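Local coordinates for putative exported protein (PDB 3IEE), which is of unknown function but is probably an exported, perhaps lipid-anchored, protein built mainly of alpha helices, at residues A[25-29]-A[83-87]; A[36-41]-A[97-101]; A[46-50]-A[107-111]; A[156-160]-A[173-177]; A[232-236]-A[266-270]. All blocks are in the same frame, centred on the assembly; numbering follows the deposited sequence. Where two conformers were deposited one is given.

Interaction 1. Residues A[25-29]-A[83-87]; sequences EVIKY and NCFNE. With EDO (1,2-ethanediol), chain G.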
# COMPACT_ATOMS: atom_id res chain seq x y z
N GLU A 25 -2.66 -12.32 17.23
CA GLU A 25 -3.89 -11.70 16.75
C GLU A 25 -3.61 -10.39 16.03
O GLU A 25 -4.23 -10.08 15.02
CB GLU A 25 -4.86 -11.45 17.90
CG GLU A 25 -5.57 -12.67 18.40
CD GLU A 25 -6.29 -13.43 17.30
OE1 GLU A 25 -6.99 -12.80 16.48
OE2 GLU A 25 -6.09 -14.66 17.23
N VAL A 26 -2.64 -9.63 16.55
CA VAL A 26 -2.23 -8.36 15.94
C VAL A 26 -1.70 -8.61 14.54
O VAL A 26 -2.12 -7.97 13.58
CB VAL A 26 -1.22 -7.64 16.76
CG1 VAL A 26 -0.56 -6.47 15.93
CG2 VAL A 26 -1.89 -7.09 18.07
N ILE A 27 -0.82 -9.59 14.43
CA ILE A 27 -0.23 -9.92 13.11
C ILE A 27 -1.26 -10.50 12.14
O ILE A 27 -1.25 -10.15 10.95
CB ILE A 27 1.04 -10.80 13.26
CG1 ILE A 27 2.12 -10.08 14.09
CG2 ILE A 27 1.62 -11.15 11.88
CD1 ILE A 27 2.60 -8.84 13.48
N LYS A 28 -2.16 -11.34 12.65
CA LYS A 28 -3.30 -11.86 11.89
C LYS A 28 -4.08 -10.72 11.25
O LYS A 28 -4.31 -10.70 10.04
CB LYS A 28 -4.22 -12.66 12.79
CG LYS A 28 -3.76 -14.10 13.05
CD LYS A 28 -4.57 -14.70 14.20
CE LYS A 28 -4.59 -16.24 14.21
NZ LYS A 28 -5.44 -16.70 15.33
N TYR A 29 -4.43 -9.72 12.07
CA TYR A 29 -5.21 -8.57 11.56
C TYR A 29 -4.46 -7.78 10.50
O TYR A 29 -5.06 -7.34 9.50
CB TYR A 29 -5.68 -7.68 12.69
CG TYR A 29 -6.60 -6.56 12.26
CD1 TYR A 29 -6.08 -5.34 11.83
CD2 TYR A 29 -7.98 -6.71 12.27
CE1 TYR A 29 -6.93 -4.29 11.45
CE2 TYR A 29 -8.84 -5.67 11.90
CZ TYR A 29 -8.29 -4.45 11.46
OH TYR A 29 -9.09 -3.41 11.07
N ASN A 83 -9.69 -7.00 20.62
CA ASN A 83 -9.24 -6.31 21.81
C ASN A 83 -7.72 -6.37 22.04
O ASN A 83 -7.18 -5.85 23.05
CB ASN A 83 -10.04 -6.76 23.06
CG ASN A 83 -9.76 -8.20 23.48
OD1 ASN A 83 -8.91 -8.90 22.86
ND2 ASN A 83 -10.41 -8.64 24.57
N CYS A 84 -7.03 -7.01 21.11
CA CYS A 84 -5.58 -6.94 21.00
C CYS A 84 -5.13 -5.53 20.64
O CYS A 84 -3.95 -5.20 20.82
CB CYS A 84 -5.06 -7.97 19.98
SG CYS A 84 -5.67 -7.78 18.35
N PHE A 85 -6.07 -4.69 20.19
CA PHE A 85 -5.82 -3.26 19.95
C PHE A 85 -6.59 -2.48 21.02
O PHE A 85 -7.67 -2.94 21.47
CB PHE A 85 -6.34 -2.86 18.58
CG PHE A 85 -5.65 -3.58 17.44
CD1 PHE A 85 -4.36 -3.28 17.07
CD2 PHE A 85 -6.32 -4.57 16.75
CE1 PHE A 85 -3.76 -3.94 16.03
CE2 PHE A 85 -5.72 -5.23 15.71
CZ PHE A 85 -4.46 -4.94 15.36
N ASN A 86 -6.05 -1.31 21.39
CA ASN A 86 -6.74 -0.48 22.37
C ASN A 86 -7.97 0.17 21.74
O ASN A 86 -8.12 0.17 20.53
CB ASN A 86 -5.78 0.52 23.03
CG ASN A 86 -5.15 1.47 22.05
OD1 ASN A 86 -5.82 1.98 21.15
ND2 ASN A 86 -3.86 1.69 22.21
N GLU A 87 -8.87 0.71 22.56
CA GLU A 87 -10.19 1.09 22.07
C GLU A 87 -10.05 2.18 21.01
O GLU A 87 -10.77 2.17 20.02
CB GLU A 87 -11.11 1.53 23.22
CG GLU A 87 -11.53 0.36 24.12
CD GLU A 87 -12.30 -0.71 23.38
OE1 GLU A 87 -13.48 -0.47 23.03
OE2 GLU A 87 -11.71 -1.79 23.14
C1 EDO G . -14.08 -1.53 18.97
O1 EDO G . -15.20 -2.23 18.46
C2 EDO G . -14.37 -0.75 20.23
O2 EDO G . -13.54 0.43 20.27
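Val26 and Cys84 bring the two backbones together, their CA atoms 6.2 Å apart, where a turn of helix 17-40 meets the irregular segment 83-87 that leads into helix 87-119. No hydrogen bond crosses the contact, which rests on apolar surfaces. The two methyls of Val26 divide the work. CG2 sits over one face of the Phe85 ring and also touches Cys84 CB at 3.8 Å, while CG1 lies 4.1 Å from Phe85 CE1. Cys84 turns its sulfur to the foot of Glu25, with SG 3.8 Å from Glu25 CB; the glutamate chain then bends at its second torsion and carries the carboxylate away from the loop. On the next turn, Tyr29 has CG anti to the backbone N (chi1 -174°), and its ring meets Phe85 in an offset edge-to-face pair. Here the edge of Phe85 addresses the face of Tyr29, with centroids 5.3 Å apart and ring planes at 69°. The closest atoms of this pair, Tyr29 CG and Phe85 CE2, are 3.8 Å apart. Leu151 of helix 123-162 touches the side chains of both Tyr29 and Phe85, and the Tyr29 hydroxyl is hydrogen-bonded to the carbonyl of Val78. Asn86 is the N-cap of helix 87-119; the contact packs the loop before that helix, through Cys84 and Phe85, on helix 17-40 of an all-alpha bundle.

Interaction 2. Residues A[36-41]-A[97-101]; sequences VLKDMV and YTGLF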
# COMPACT_ATOMS: atom_id res chain seq x y z
N VAL A 36 -6.75 -7.39 2.04
CA VAL A 36 -7.97 -6.62 1.82
C VAL A 36 -7.67 -5.31 1.13
O VAL A 36 -8.32 -4.90 0.16
CB VAL A 36 -8.76 -6.33 3.13
CG1 VAL A 36 -9.83 -5.30 2.86
CG2 VAL A 36 -9.39 -7.63 3.71
N LEU A 37 -6.65 -4.61 1.62
CA LEU A 37 -6.32 -3.32 1.03
C LEU A 37 -5.69 -3.44 -0.37
O LEU A 37 -5.83 -2.55 -1.21
CB LEU A 37 -5.39 -2.59 2.01
CG LEU A 37 -6.12 -2.21 3.30
CD1 LEU A 37 -5.12 -1.76 4.37
CD2 LEU A 37 -7.16 -1.11 3.07
N LYS A 38 -4.97 -4.52 -0.59
CA LYS A 38 -4.47 -4.86 -1.93
C LYS A 38 -5.64 -5.00 -2.89
O LYS A 38 -5.59 -4.47 -4.00
CB LYS A 38 -3.60 -6.12 -1.88
CG LYS A 38 -3.18 -6.62 -3.23
CD LYS A 38 -2.32 -7.84 -3.16
CE LYS A 38 -1.96 -8.33 -4.57
NZ LYS A 38 -1.63 -9.78 -4.52
N ASP A 39 -6.70 -5.67 -2.45
CA ASP A 39 -7.87 -5.97 -3.25
C ASP A 39 -8.78 -4.76 -3.46
O ASP A 39 -9.35 -4.59 -4.56
CB ASP A 39 -8.71 -7.05 -2.55
CG ASP A 39 -9.17 -8.13 -3.45
OD1 ASP A 39 -8.51 -8.37 -4.47
OD2 ASP A 39 -10.22 -8.77 -3.12
N MSE A 40 -8.95 -3.95 -2.42
CA MSE A 40 -9.89 -2.82 -2.38
C MSE A 40 -9.38 -1.55 -3.02
O MSE A 40 -10.19 -0.75 -3.47
CB MSE A 40 -10.34 -2.50 -0.96
CG MSE A 40 -11.17 -3.59 -0.33
SE MSE A 40 -12.88 -3.83 -1.29
CE MSE A 40 -12.44 -5.29 -2.53
N VAL A 41 -8.06 -1.35 -2.99
CA VAL A 41 -7.40 -0.30 -3.77
C VAL A 41 -6.34 -0.92 -4.66
O VAL A 41 -5.18 -1.02 -4.26
CB VAL A 41 -6.80 0.80 -2.88
CG1 VAL A 41 -6.35 2.00 -3.77
CG2 VAL A 41 -7.75 1.22 -1.79
N TYR A 97 -11.55 2.08 7.59
CA TYR A 97 -12.16 1.06 6.71
C TYR A 97 -13.53 1.50 6.23
O TYR A 97 -13.87 1.33 5.04
CB TYR A 97 -12.22 -0.28 7.42
CG TYR A 97 -10.99 -1.11 7.23
CD1 TYR A 97 -10.63 -1.58 5.95
CD2 TYR A 97 -10.12 -1.38 8.30
CE1 TYR A 97 -9.51 -2.34 5.73
CE2 TYR A 97 -8.99 -2.15 8.09
CZ TYR A 97 -8.67 -2.63 6.80
OH TYR A 97 -7.55 -3.40 6.61
N THR A 98 -14.32 2.03 7.14
CA THR A 98 -15.69 2.47 6.79
C THR A 98 -15.62 3.56 5.71
O THR A 98 -16.34 3.48 4.69
CB THR A 98 -16.48 2.92 8.03
OG1 THR A 98 -16.64 1.80 8.90
CG2 THR A 98 -17.89 3.45 7.62
N GLY A 99 -14.73 4.52 5.91
CA GLY A 99 -14.49 5.59 4.95
C GLY A 99 -13.99 5.11 3.62
O GLY A 99 -14.40 5.61 2.55
N LEU A 100 -13.09 4.13 3.64
CA LEU A 100 -12.60 3.51 2.42
C LEU A 100 -13.72 2.84 1.63
O LEU A 100 -13.86 3.07 0.40
CB LEU A 100 -11.50 2.47 2.78
CG LEU A 100 -11.00 1.65 1.59
CD1 LEU A 100 -10.59 2.50 0.38
CD2 LEU A 100 -9.88 0.75 2.02
N PHE A 101 -14.52 2.02 2.31
CA PHE A 101 -15.56 1.27 1.62
C PHE A 101 -16.58 2.26 1.03
O PHE A 101 -17.06 2.06 -0.08
CB PHE A 101 -16.23 0.23 2.53
CG PHE A 101 -15.35 -0.97 2.86
CD1 PHE A 101 -14.76 -1.74 1.86
CD2 PHE A 101 -15.18 -1.37 4.17
CE1 PHE A 101 -13.95 -2.86 2.20
CE2 PHE A 101 -14.39 -2.45 4.50
CZ PHE A 101 -13.77 -3.20 3.53
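Leu37 and Leu100 meet through their branches, with the CD2 methyls only 3.5 Å apart, tighter than usual carbon contact. These two side chains approach each other obliquely, as do Val36 and Tyr97, whereas Leu37 and Tyr97 cross at about a right angle. In that crossing, Leu37 CD2 approaches Tyr97 CE1 at 3.8 Å and Leu37 CD1 comes within 3.7 Å of Tyr97 OH. The hydroxyl has its polar partner on the preceding turn of helix 17-40, in a hydrogen bond with Ser33 OG, which fixes the far end of the ring. Val36 adds CG1 against the same ring carbon, CE1. On the other flank, Met40, a selenomethionine, bends at both its second and third torsions and brings SE to the edge of Phe101. The selenium is 3.8 Å from Phe101 CE1 and lies 89° off the ring normal, a Met-aromatic contact made in the plane of the ring. Val41, the first residue to leave helical geometry, closes the end with CG2 3.8 Å from Leu100 CD1. Lys144 NZ of helix 123-162 donates to both the Leu37 and Val41 carbonyls, the former also taking the helical bond from Val41 N. With local axes 12.2 Å apart and inclined at 20°, large side chains must span the gap; this is the packing of two nearly parallel helices in a bundle, helix 123-162 running back against them.

Interaction 3. Residues A[46-50]-A[107-111]; sequences VNAVL and FYANF. With EDO (1,2-ethanediol), chain C.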
# COMPACT_ATOMS: atom_id res chain seq x y z
N VAL A 46 -7.58 1.31 -10.58
CA VAL A 46 -8.15 2.63 -10.38
C VAL A 46 -7.65 3.63 -11.44
O VAL A 46 -8.45 4.38 -12.00
CB VAL A 46 -7.88 3.13 -8.95
CG1 VAL A 46 -8.39 4.59 -8.77
CG2 VAL A 46 -8.52 2.17 -7.90
N ASN A 47 -6.33 3.63 -11.72
CA ASN A 47 -5.72 4.42 -12.80
C ASN A 47 -6.41 4.17 -14.17
O ASN A 47 -6.66 5.11 -14.95
CB ASN A 47 -4.24 4.06 -12.97
CG ASN A 47 -3.35 4.57 -11.83
OD1 ASN A 47 -3.80 5.34 -10.99
ND2 ASN A 47 -2.08 4.13 -11.81
N ALA A 48 -6.65 2.88 -14.43
CA ALA A 48 -7.34 2.42 -15.64
C ALA A 48 -8.77 2.95 -15.76
O ALA A 48 -9.21 3.33 -16.88
CB ALA A 48 -7.33 0.86 -15.73
N VAL A 49 -9.51 2.97 -14.64
CA VAL A 49 -10.86 3.52 -14.62
C VAL A 49 -10.79 5.02 -14.97
O VAL A 49 -11.53 5.49 -15.82
CB VAL A 49 -11.60 3.23 -13.29
CG1 VAL A 49 -12.87 4.01 -13.19
CG2 VAL A 49 -11.85 1.70 -13.11
N LEU A 50 -9.89 5.76 -14.30
CA LEU A 50 -9.77 7.20 -14.53
C LEU A 50 -9.29 7.51 -15.96
O LEU A 50 -9.76 8.46 -16.61
CB LEU A 50 -8.82 7.82 -13.51
CG LEU A 50 -9.31 7.86 -12.05
CD1 LEU A 50 -8.07 8.24 -11.18
CD2 LEU A 50 -10.48 8.85 -11.83
N PHE A 107 -17.06 5.97 -5.81
CA PHE A 107 -16.19 6.04 -6.97
C PHE A 107 -16.78 5.21 -8.10
O PHE A 107 -16.87 5.65 -9.25
CB PHE A 107 -14.81 5.48 -6.62
CG PHE A 107 -13.82 5.50 -7.76
CD1 PHE A 107 -13.04 6.62 -8.00
CD2 PHE A 107 -13.60 4.35 -8.54
CE1 PHE A 107 -12.10 6.62 -9.01
CE2 PHE A 107 -12.65 4.37 -9.57
CZ PHE A 107 -11.90 5.52 -9.80
N TYR A 108 -17.17 3.99 -7.77
CA TYR A 108 -17.78 3.12 -8.78
C TYR A 108 -19.21 3.46 -9.19
O TYR A 108 -19.50 3.33 -10.37
CB TYR A 108 -17.66 1.64 -8.40
CG TYR A 108 -16.25 1.15 -8.55
CD1 TYR A 108 -15.72 0.87 -9.81
CD2 TYR A 108 -15.42 1.02 -7.45
CE1 TYR A 108 -14.39 0.44 -9.95
CE2 TYR A 108 -14.10 0.62 -7.57
CZ TYR A 108 -13.59 0.31 -8.82
OH TYR A 108 -12.26 -0.09 -8.88
N ALA A 109 -20.06 3.92 -8.26
CA ALA A 109 -21.36 4.55 -8.63
C ALA A 109 -21.19 5.73 -9.60
O ALA A 109 -21.92 5.84 -10.62
CB ALA A 109 -22.11 5.00 -7.37
N ASN A 110 -20.24 6.60 -9.29
CA ASN A 110 -19.96 7.79 -10.09
C ASN A 110 -19.51 7.47 -11.50
O ASN A 110 -19.75 8.26 -12.41
CB ASN A 110 -18.88 8.67 -9.45
CG ASN A 110 -19.37 9.42 -8.24
OD1 ASN A 110 -20.57 9.48 -7.96
ND2 ASN A 110 -18.44 10.01 -7.52
N PHE A 111 -18.80 6.36 -11.67
CA PHE A 111 -18.37 5.92 -13.01
C PHE A 111 -19.56 5.67 -13.91
O PHE A 111 -19.59 6.13 -15.05
CB PHE A 111 -17.49 4.65 -12.87
CG PHE A 111 -17.05 4.07 -14.19
CD1 PHE A 111 -16.16 4.74 -14.98
CD2 PHE A 111 -17.52 2.83 -14.61
CE1 PHE A 111 -15.76 4.22 -16.19
CE2 PHE A 111 -17.10 2.29 -15.82
CZ PHE A 111 -16.20 2.99 -16.60
C1 EDO C . -4.98 4.90 -7.40
O1 EDO C . -3.71 5.28 -7.98
C2 EDO C . -5.24 5.69 -6.11
O2 EDO C . -6.47 5.29 -5.49
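Val49 places its CG1 methyl between two aromatic rings, 3.6 Å from Phe107 CE2 and 3.8 Å from Phe111 CD1. Its other methyl, CG2, makes a looser approach to Tyr108 CE1 at 4.2 Å. Phe107 also meets Val46, one turn earlier, and Leu50: Val46 CG1 lies 3.8 Å from Phe107 CZ, and Leu50 CD2 is 3.9 Å from Phe107 CE1. Three aliphatic side chains thus gather about the far end of one ring. With CB directed at helix 43-56 and CG anti to the backbone N (chi1 180°), the Phe107 side chain slides past Val49 in the opposite direction. Within its own helix, Phe107 CD2 sits 3.8 Å above the centre of the Tyr108 ring, which probably restricts the Phe107 ring. In the second shell, Asn133 of helix 123-162 gives ND2 to the carbonyl of Phe107 and accepts from Asn110 ND2 through OD1, holding the aromatic turn by backbone and side chain. On the opposing helix, Asn47 ND2 donates to the carbonyl of Ala190, while its OD1 accepts from O1 of an ethanediol, probably from the crystallisation liquor, at 3.0 Å. Segments 46-50 and 107-111, of helices 43-56 and 87-119, run nearly parallel, their local axes 12.0 Å apart and inclined at 26°. Helix 123-162 packs beside both: Ser137 touches Val46, Tyr134 touches Leu50, and Val132 and Leu136 touch Asn110.

Interaction 4. Residues A[156-160]-A[173-177]; sequences EQAEL and MSVRK. With EDO (1,2-ethanediol), chain B.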
# COMPACT_ATOMS: atom_id res chain seq x y z
N GLU A 156 5.01 -3.99 15.25
CA GLU A 156 6.39 -4.02 15.70
C GLU A 156 6.49 -4.66 17.12
O GLU A 156 7.30 -5.53 17.36
CB GLU A 156 6.94 -2.61 15.74
CG GLU A 156 8.39 -2.56 16.14
CD GLU A 156 8.92 -1.16 15.90
OE1 GLU A 156 8.71 -0.33 16.80
OE2 GLU A 156 9.43 -0.90 14.78
N GLN A 157 5.64 -4.22 18.02
CA GLN A 157 5.53 -4.83 19.35
C GLN A 157 5.21 -6.32 19.30
O GLN A 157 5.78 -7.12 20.07
CB GLN A 157 4.49 -4.08 20.21
CG GLN A 157 4.97 -2.68 20.62
CD GLN A 157 6.42 -2.67 21.18
OE1 GLN A 157 6.75 -3.44 22.09
NE2 GLN A 157 7.29 -1.82 20.60
N ALA A 158 4.32 -6.71 18.37
CA ALA A 158 3.87 -8.11 18.24
C ALA A 158 5.03 -8.98 17.74
O ALA A 158 5.26 -10.12 18.25
CB ALA A 158 2.67 -8.17 17.30
N GLU A 159 5.78 -8.45 16.78
CA GLU A 159 7.02 -9.15 16.31
C GLU A 159 8.02 -9.43 17.40
O GLU A 159 8.63 -10.50 17.46
CB GLU A 159 7.68 -8.40 15.13
CG GLU A 159 6.86 -8.32 13.89
CD GLU A 159 7.40 -7.35 12.85
OE1 GLU A 159 8.44 -6.73 13.12
OE2 GLU A 159 6.74 -7.17 11.78
N LEU A 160 8.25 -8.46 18.26
CA LEU A 160 9.19 -8.61 19.35
C LEU A 160 8.77 -9.77 20.25
O LEU A 160 9.61 -10.55 20.71
CB LEU A 160 9.27 -7.32 20.16
CG LEU A 160 9.98 -6.16 19.50
CD1 LEU A 160 9.66 -4.89 20.22
CD2 LEU A 160 11.46 -6.42 19.54
N MSE A 173 12.98 -8.58 11.55
CA MSE A 173 12.19 -7.37 11.72
C MSE A 173 12.55 -6.27 10.72
O MSE A 173 11.63 -5.63 10.14
CB MSE A 173 12.25 -6.91 13.18
CG MSE A 173 11.51 -7.90 14.12
SE MSE A 173 11.55 -7.29 15.97
CE MSE A 173 10.39 -5.74 15.78
N SER A 174 13.86 -6.13 10.42
CA SER A 174 14.31 -5.18 9.43
C SER A 174 13.75 -5.52 8.05
O SER A 174 13.34 -4.61 7.33
CB SER A 174 15.84 -5.12 9.30
OG SER A 174 16.36 -6.32 8.79
N VAL A 175 13.77 -6.78 7.65
CA VAL A 175 13.20 -7.17 6.37
C VAL A 175 11.71 -6.85 6.30
O VAL A 175 11.20 -6.31 5.29
CB VAL A 175 13.41 -8.69 6.07
CG1 VAL A 175 12.66 -9.10 4.77
CG2 VAL A 175 14.93 -9.05 6.00
N ARG A 176 10.97 -7.19 7.36
CA ARG A 176 9.54 -6.94 7.36
C ARG A 176 9.25 -5.44 7.32
O ARG A 176 8.41 -5.01 6.59
CB ARG A 176 8.87 -7.60 8.57
CG ARG A 176 9.05 -9.12 8.61
CD ARG A 176 8.57 -9.74 9.93
NE ARG A 176 7.09 -9.60 10.14
CZ ARG A 176 6.16 -10.48 9.75
NH1 ARG A 176 6.48 -11.57 9.10
NH2 ARG A 176 4.87 -10.28 10.02
N LYS A 177 10.03 -4.65 8.03
CA LYS A 177 9.83 -3.21 8.10
C LYS A 177 10.12 -2.58 6.74
O LYS A 177 9.31 -1.82 6.18
CB LYS A 177 10.70 -2.57 9.17
CG LYS A 177 10.47 -1.08 9.30
CD LYS A 177 9.09 -0.76 9.79
CE LYS A 177 8.95 0.72 10.18
NZ LYS A 177 9.53 0.94 11.54
C1 EDO B . 4.71 -6.60 8.94
O1 EDO B . 5.03 -7.82 8.29
C2 EDO B . 3.78 -6.82 10.14
O2 EDO B . 4.28 -7.71 11.15
O HOH W 1 7.42 -0.36 12.65
O HOH W 2 9.54 -4.90 11.75
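Glu159 and Arg176 join the arms of an antiparallel helix hairpin, in which helix 123-162 passes through a short connection into helix 169-189. The local axes are 11.4 Å apart at 155°, and the contact is at the surface, so polar groups carry much of it. Arg176 NE donates to Glu159 OE2 at 3.0 Å in a fairly straight salt-bridge hydrogen bond. The oxygen lies in the guanidinium plane, yet the donor comes from well above the carboxylate plane, 64° out of it, and the two flat groups stand almost perpendicular. An ethanediol, probably from the crystallisation liquor, bridges the same pair: its O2 donates to Glu159 OE2 at 2.6 Å and accepts from Arg176 NH2 at 2.9 Å, while its O1 lies over one face of the guanidinium. OE2 therefore has two donors. The other carboxylate oxygen, OE1, accepts from a water in a bond so short that its exact geometry is doubtful; this water gives its second hydrogen to the carbonyl of Met173 at 2.7 Å, and that carbonyl also takes the helical bond from Lys177 N. Farther along, Glu156 OE2 and Lys177 NZ form only a long salt bridge of 3.7 Å, and another water spans the gap, accepting from the lysine and donating to the glutamate. Between these polar links lies selenomethionine Met173, whose chain, bent at its third torsion (chi3 69°), lays CE beside Glu156 CG and sets SE 3.7 Å from Leu160 CD2.

Interaction 5. Residues A[232-236]-A[266-270]; sequences AFLSQ and ETSII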
# COMPACT_ATOMS: atom_id res chain seq x y z
N ALA A 232 22.03 -9.84 0.62
CA ALA A 232 21.47 -9.68 -0.73
C ALA A 232 20.22 -8.79 -0.73
O ALA A 232 20.08 -7.90 -1.57
CB ALA A 232 21.14 -11.07 -1.34
N PHE A 233 19.37 -8.99 0.28
CA PHE A 233 18.17 -8.15 0.45
C PHE A 233 18.59 -6.69 0.63
O PHE A 233 18.08 -5.80 -0.06
CB PHE A 233 17.33 -8.62 1.64
CG PHE A 233 16.19 -7.71 1.99
CD1 PHE A 233 15.03 -7.70 1.21
CD2 PHE A 233 16.26 -6.87 3.10
CE1 PHE A 233 13.98 -6.86 1.51
CE2 PHE A 233 15.22 -6.06 3.39
CZ PHE A 233 14.07 -6.06 2.61
N LEU A 234 19.55 -6.44 1.53
CA LEU A 234 20.00 -5.07 1.79
C LEU A 234 20.53 -4.39 0.51
O LEU A 234 20.30 -3.21 0.28
CB LEU A 234 21.08 -5.04 2.86
CG LEU A 234 20.71 -5.44 4.28
CD1 LEU A 234 21.82 -5.12 5.28
CD2 LEU A 234 19.41 -4.77 4.67
N SER A 235 21.30 -5.15 -0.26
CA SER A 235 21.83 -4.65 -1.53
C SER A 235 20.71 -4.27 -2.49
O SER A 235 20.75 -3.22 -3.15
CB SER A 235 22.79 -5.68 -2.14
OG SER A 235 23.37 -5.20 -3.35
N GLN A 236 19.66 -5.07 -2.50
CA GLN A 236 18.50 -4.81 -3.35
C GLN A 236 17.67 -3.62 -2.89
O GLN A 236 17.10 -2.87 -3.71
CB GLN A 236 17.67 -6.07 -3.44
CG GLN A 236 18.44 -7.08 -4.22
CD GLN A 236 17.72 -8.37 -4.36
OE1 GLN A 236 16.58 -8.38 -4.83
NE2 GLN A 236 18.35 -9.48 -3.99
N GLU A 266 9.97 -6.99 -5.83
CA GLU A 266 9.73 -8.44 -5.87
C GLU A 266 11.02 -9.25 -5.85
O GLU A 266 11.08 -10.29 -5.20
CB GLU A 266 8.93 -8.80 -7.13
CG GLU A 266 7.52 -8.27 -7.13
CD GLU A 266 6.58 -9.01 -6.20
OE1 GLU A 266 6.83 -10.21 -5.90
OE2 GLU A 266 5.58 -8.39 -5.74
N THR A 267 12.05 -8.77 -6.54
CA THR A 267 13.32 -9.48 -6.54
C THR A 267 13.94 -9.46 -5.14
O THR A 267 14.59 -10.41 -4.73
CB THR A 267 14.28 -8.92 -7.60
OG1 THR A 267 14.49 -7.52 -7.35
CG2 THR A 267 13.70 -9.07 -8.95
N SER A 268 13.74 -8.38 -4.39
CA SER A 268 14.39 -8.25 -3.07
C SER A 268 13.83 -9.28 -2.10
O SER A 268 14.56 -9.79 -1.25
CB SER A 268 14.22 -6.84 -2.49
OG SER A 268 12.90 -6.66 -2.03
N ILE A 269 12.55 -9.56 -2.20
CA ILE A 269 11.89 -10.46 -1.24
C ILE A 269 11.89 -11.95 -1.68
O ILE A 269 11.33 -12.80 -0.99
CB ILE A 269 10.46 -9.97 -0.87
CG1 ILE A 269 9.52 -9.98 -2.09
CG2 ILE A 269 10.53 -8.57 -0.24
CD1 ILE A 269 8.06 -9.71 -1.73
N ILE A 270 12.55 -12.26 -2.80
CA ILE A 270 12.62 -13.63 -3.32
C ILE A 270 13.46 -14.53 -2.41
O ILE A 270 14.09 -14.07 -1.43
CB ILE A 270 13.21 -13.67 -4.77
OXT ILE A 270 13.52 -15.76 -2.61
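The end of helix 255-268 packs on helix 224-247, the helix before it in the chain, and the approach is close where Phe233 and Ser268 come nearest, their CA atoms 5.2 Å apart. Consistent with the small side chain of Ser268, the backbone itself meets the aromatic ring. The carbonyl oxygen of Ser268 lies near the ring plane at the edge of Phe233, 3.3 Å from CD1, so its negative end faces the hydrogen-bearing rim rather than the face. Phe233 reaches it with CG anti to the backbone N (chi1 172°). Its CE1 is 3.7 Å from Ser268 OG, although the polar bond of that hydroxyl goes back into its own helix, to the carbonyl of Phe265. This is the packing of two successive helices in the all-alpha C-terminal region, and helix 169-189 covers the junction, with Met182 touching both Phe233 and Ser268. One turn on, Gln236 brings its CB to 3.7 Å from Ser268 CB. The end of the glutamine chain is doubtful, as its amide is probably turned over in the model. Thr267 OG1 is hydrogen-bonded within its own helix, to the carbonyls of Ala264 and Ser263. At the margin, Ile269 CG2 approaches Phe233 CE1 obliquely at 4.2 Å, and Ile269 also touches Ser179 of helix 169-189.

How the interactions relate
Interactions 1, 2 and 3 are buried and almost wholly apolar across their segments, whereas interaction 4 lies at the surface and relies on charges, waters and a bound diol; interaction 5 is intermediate. Interactions 1 and 2 share helix 17-40 and touch where Tyr29 packs on Tyr97, and interactions 2 and 3 both use helix 87-119, their centres 14 Å apart. Together they line the successive helices 17-40 and 43-56 against helix 87-119 and the loop before it. Interaction 4 joins helix 123-162 to the C-terminal region, meeting interaction 1 through Ala158 and Ile27, and interaction 5 through Val175 and Phe233. Interactions 3 and 5 lie on opposite sides of the chain's centre.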